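Local coordinates for protein inosine-uridine nucleoside N-ribohydrolase (Xanthomonas oryzae pv. oryzae, PDB 4KL0) that binds calcium and probably hydrolyses N-glycosidic bonds, as expected of the nucleoside hydrolase family, though its substrate is not established, at residues R59-V64 and V132-R138. Residues are numbered along the deposited sequence; the frame is centred on the assembly and turned at random.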
ATOM      1  N   ARG A  59      13.436  -5.021   5.318  1.00 17.11           N
ATOM      2  CA  ARG A  59      14.353  -4.028   4.779  1.00 15.99           C
ATOM      3  C   ARG A  59      13.876  -3.722   3.368  1.00 18.85           C
ATOM      4  O   ARG A  59      13.728  -4.648   2.523  1.00 17.66           O
ATOM      5  CB  ARG A  59      15.816  -4.465   4.871  1.00 18.97           C
ATOM      6  CG  ARG A  59      16.743  -3.468   4.209  1.00 21.02           C
ATOM      7  CD  ARG A  59      18.204  -3.920   4.264  1.00 26.24           C
ATOM      8  NE  ARG A  59      18.410  -4.979   3.300  1.00 26.24           N
ATOM      9  CZ  ARG A  59      19.609  -5.438   2.941  1.00 31.89           C
ATOM     10  NH1 ARG A  59      20.711  -4.904   3.477  1.00 36.95           N
ATOM     11  NH2 ARG A  59      19.707  -6.407   2.039  1.00 31.05           N
ATOM     12  N   LEU A  60      13.509  -2.450   3.158  1.00 15.64           N
ATOM     13  CA  LEU A  60      12.839  -2.065   1.882  1.00 17.03           C
ATOM     14  C   LEU A  60      13.937  -1.763   0.888  1.00 17.34           C
ATOM     15  O   LEU A  60      14.540  -0.668   0.930  1.00 19.39           O
ATOM     16  CB  LEU A  60      11.916  -0.852   2.107  1.00 18.71           C
ATOM     17  CG  LEU A  60      11.086  -0.371   0.944  1.00 17.35           C
ATOM     18  CD1 LEU A  60      10.252  -1.523   0.390  1.00 17.14           C
ATOM     19  CD2 LEU A  60      10.230   0.810   1.442  1.00 16.62           C
ATOM     20  N   THR A  61      14.201  -2.706  -0.026  1.00 15.05           N
ATOM     21  CA  THR A  61      15.387  -2.544  -0.856  1.00 19.72           C
ATOM     22  C   THR A  61      15.090  -1.860  -2.197  1.00 19.65           C
ATOM     23  O   THR A  61      15.906  -1.048  -2.704  1.00 19.18           O
ATOM     24  CB  THR A  61      16.089  -3.905  -1.047  1.00 19.55           C
ATOM     25  OG1 THR A  61      15.212  -4.807  -1.758  1.00 19.48           O
ATOM     26  CG2 THR A  61      16.419  -4.521   0.320  1.00 21.63           C
ATOM     27  N   ASP A  62      13.898  -2.125  -2.755  1.00 15.54           N
ATOM     28  CA  ASP A  62      13.586  -1.678  -4.102  1.00 13.66           C
ATOM     29  C   ASP A  62      12.111  -1.341  -4.165  1.00 14.28           C
ATOM     30  O   ASP A  62      11.287  -2.051  -3.603  1.00 15.66           O
ATOM     31  CB  ASP A  62      13.883  -2.794  -5.125  1.00 17.32           C
ATOM     32  CG  ASP A  62      15.372  -3.191  -5.136  1.00 20.63           C
ATOM     33  OD1 ASP A  62      15.738  -4.120  -4.402  1.00 21.06           O
ATOM     34  OD2 ASP A  62      16.156  -2.571  -5.890  1.00 24.34           O
ATOM     35  N   VAL A  63      11.820  -0.263  -4.832  1.00 13.51           N
ATOM     36  CA  VAL A  63      10.438   0.149  -5.045  1.00 13.89           C
ATOM     37  C   VAL A  63      10.255   0.488  -6.519  1.00 16.16           C
ATOM     38  O   VAL A  63      11.033   1.266  -7.098  1.00 16.22           O
ATOM     39  CB  VAL A  63      10.167   1.387  -4.163  1.00 14.42           C
ATOM     40  CG1 VAL A  63       8.785   1.913  -4.396  1.00 14.64           C
ATOM     41  CG2 VAL A  63      10.330   1.024  -2.699  1.00 14.71           C
ATOM     42  N   VAL A  64       9.257  -0.094  -7.167  1.00 12.23           N
ATOM     43  CA  VAL A  64       8.998   0.235  -8.564  1.00 13.21           C
ATOM     44  C   VAL A  64       7.598   0.876  -8.634  1.00 14.77           C
ATOM     45  O   VAL A  64       6.650   0.392  -8.048  1.00 14.94           O
ATOM     46  CB  VAL A  64       9.081  -0.984  -9.457  1.00 15.47           C
ATOM     47  CG1 VAL A  64       8.782  -0.594 -10.878  1.00 16.83           C
ATOM     48  CG2 VAL A  64      10.525  -1.618  -9.352  1.00 18.80           C
ATOM     49  N   VAL A 132      12.156  -3.000 -13.330  1.00 23.73           N
ATOM     50  CA  VAL A 132      12.469  -4.123 -12.432  1.00 21.71           C
ATOM     51  C   VAL A 132      13.874  -4.754 -12.584  1.00 23.08           C
ATOM     52  O   VAL A 132      14.149  -5.819 -12.028  1.00 24.84           O
ATOM     53  CB  VAL A 132      11.441  -5.231 -12.600  1.00 20.37           C
ATOM     54  CG1 VAL A 132      10.000  -4.647 -12.494  1.00 19.66           C
ATOM     55  CG2 VAL A 132      11.617  -5.922 -13.942  1.00 24.00           C
ATOM     56  N   ARG A 133      14.762  -4.086 -13.311  1.00 26.71           N
ATOM     57  CA  ARG A 133      16.104  -4.643 -13.534  1.00 28.70           C
ATOM     58  C   ARG A 133      16.850  -4.924 -12.220  1.00 26.38           C
ATOM     59  O   ARG A 133      17.372  -6.041 -11.979  1.00 26.48           O
ATOM     60  CB  ARG A 133      16.944  -3.702 -14.393  1.00 28.71           C
ATOM     61  CG  ARG A 133      18.170  -4.437 -14.924  1.00 35.02           C
ATOM     62  CD  ARG A 133      17.763  -5.399 -16.052  1.00 37.36           C
ATOM     63  NE  ARG A 133      17.851  -6.829 -15.710  1.00 40.06           N
ATOM     64  CZ  ARG A 133      17.065  -7.773 -16.248  1.00 40.08           C
ATOM     65  NH1 ARG A 133      16.127  -7.439 -17.139  1.00 43.66           N
ATOM     66  NH2 ARG A 133      17.193  -9.055 -15.899  1.00 41.02           N
ATOM     67  N   ALA A 134      16.874  -3.925 -11.340  1.00 27.82           N
ATOM     68  CA  ALA A 134      17.551  -4.106 -10.057  1.00 23.78           C
ATOM     69  C   ALA A 134      16.923  -5.211  -9.220  1.00 25.08           C
ATOM     70  O   ALA A 134      17.634  -5.914  -8.542  1.00 24.27           O
ATOM     71  CB  ALA A 134      17.641  -2.782  -9.272  1.00 24.29           C
ATOM     72  N   MET A 135      15.583  -5.346  -9.237  1.00 22.51           N
ATOM     73  CA  MET A 135      14.922  -6.431  -8.521  1.00 21.53           C
ATOM     74  C   MET A 135      15.412  -7.782  -9.049  1.00 24.87           C
ATOM     75  O   MET A 135      15.580  -8.731  -8.268  1.00 24.25           O
ATOM     76  CB  MET A 135      13.379  -6.321  -8.630  1.00 22.66           C
ATOM     77  CG  MET A 135      12.802  -5.117  -7.838  1.00 18.27           C
ATOM     78  SD  MET A 135      10.951  -5.050  -8.038  1.00  9.11           S
ATOM     79  CE  MET A 135      10.564  -3.767  -6.717  1.00 17.04           C
ATOM     80  N   CYS A 136      15.556  -7.882 -10.376  1.00 23.34           N
ATOM     81  CA  CYS A 136      16.054  -9.117 -10.993  1.00 24.91           C
ATOM     82  C   CYS A 136      17.458  -9.458 -10.445  1.00 28.92           C
ATOM     83  O   CYS A 136      17.709 -10.593  -9.937  1.00 27.90           O
ATOM     84  CB  CYS A 136      16.103  -9.000 -12.521  1.00 28.75           C
ATOM     85  SG  CYS A 136      14.496  -9.111 -13.364  1.00 32.51           S
ATOM     86  N   GLU A 137      18.363  -8.485 -10.552  1.00 28.00           N
ATOM     87  CA  GLU A 137      19.734  -8.661 -10.041  1.00 29.35           C
ATOM     88  C   GLU A 137      19.742  -9.044  -8.574  1.00 30.22           C
ATOM     89  O   GLU A 137      20.556  -9.858  -8.134  1.00 31.08           O
ATOM     90  CB  GLU A 137      20.551  -7.395 -10.244  1.00 30.52           C
ATOM     91  CG  GLU A 137      20.653  -6.952 -11.699  1.00 35.55           C
ATOM     92  CD  GLU A 137      21.629  -5.791 -11.876  1.00 42.97           C
ATOM     93  OE1 GLU A 137      22.531  -5.630 -11.011  1.00 51.16           O
ATOM     94  OE2 GLU A 137      21.502  -5.029 -12.865  1.00 45.61           O
ATOM     95  N   ARG A 138      18.822  -8.472  -7.797  1.00 26.73           N
ATOM     96  CA  ARG A 138      18.771  -8.781  -6.390  1.00 24.21           C
ATOM     97  C   ARG A 138      18.217 -10.187  -6.086  1.00 27.79           C
ATOM     98  O   ARG A 138      18.685 -10.845  -5.157  1.00 30.45           O
ATOM     99  CB  ARG A 138      18.014  -7.675  -5.607  1.00 23.96           C
ATOM    100  CG  ARG A 138      17.898  -8.000  -4.110  1.00 24.09           C
ATOM    101  CD  ARG A 138      17.229  -6.856  -3.331  1.00 24.75           C
ATOM    102  NE  ARG A 138      17.894  -5.576  -3.530  1.00 23.96           N
ATOM    103  CZ  ARG A 138      18.953  -5.209  -2.809  1.00 21.54           C
ATOM    104  NH1 ARG A 138      19.440  -6.049  -1.892  1.00 27.06           N
ATOM    105  NH2 ARG A 138      19.515  -4.003  -3.000  1.00 26.87           N
TER
HETATM  106  O   HOH W   1      18.655  -2.662  -5.205  1.00 28.42           O
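With chi1 at 178° the Arg-138 chain runs out from the helix, and a bend at chi3 brings one guanidinium face over Thr-61 and its NE edge to Asp-62. In Asp-62, CG stands beside the backbone N, and the carboxylate meets that edge. The two form a salt bridge. Arg-138 NE lies 2.7 Å from Asp-62 OD1, but the hydrogen bond is weak because it is bent to 129°. The carboxylate and guanidinium planes are well tilted against each other. A water closes the pair on the other oxygen. The water oxygen donates to Asp-62 OD2 at 2.6 Å and accepts from Arg-138 NH2 at the guanidinium edge. Thr-61 OG1 donates to Asp-62 OD1 over 2.8 Å, on the anti side and out of the carboxylate plane; with the weak bond from Arg-138, OD1 has two donors. Thr-61 CB sits over one face of the Arg-138 guanidinium, 3.5 Å above its plane and toward the rim.

Strand 58-65 belongs to the mainly parallel, Rossmann-like sheet of the nucleoside hydrolase fold, between strands 28-34 and 93-96. Helix 133-141 packs on one side of it; the axes of residues 133-138 and 59-64 run roughly antiparallel, at 143°.

Further along, the contact turns apolar. The Met-135 and Asp-62 side chains lie alongside each other and point opposite ways, with Met-135 CG 3.7 Å from Asp-62 CB. The extended chain carries Met-135 CE to Val-64 CG2, a tight 3.4 Å. Leu-31 and Phe-33 of the neighbouring strand also touch Met-135. Val-132, at the helix N-cap position, adds a looser contact to Val-64. At the other end Arg-59 NH2 lies 4.0 Å from Arg-138 NH1; Asp-29 pairs with Arg-59 and probably offsets this closeness of like charges.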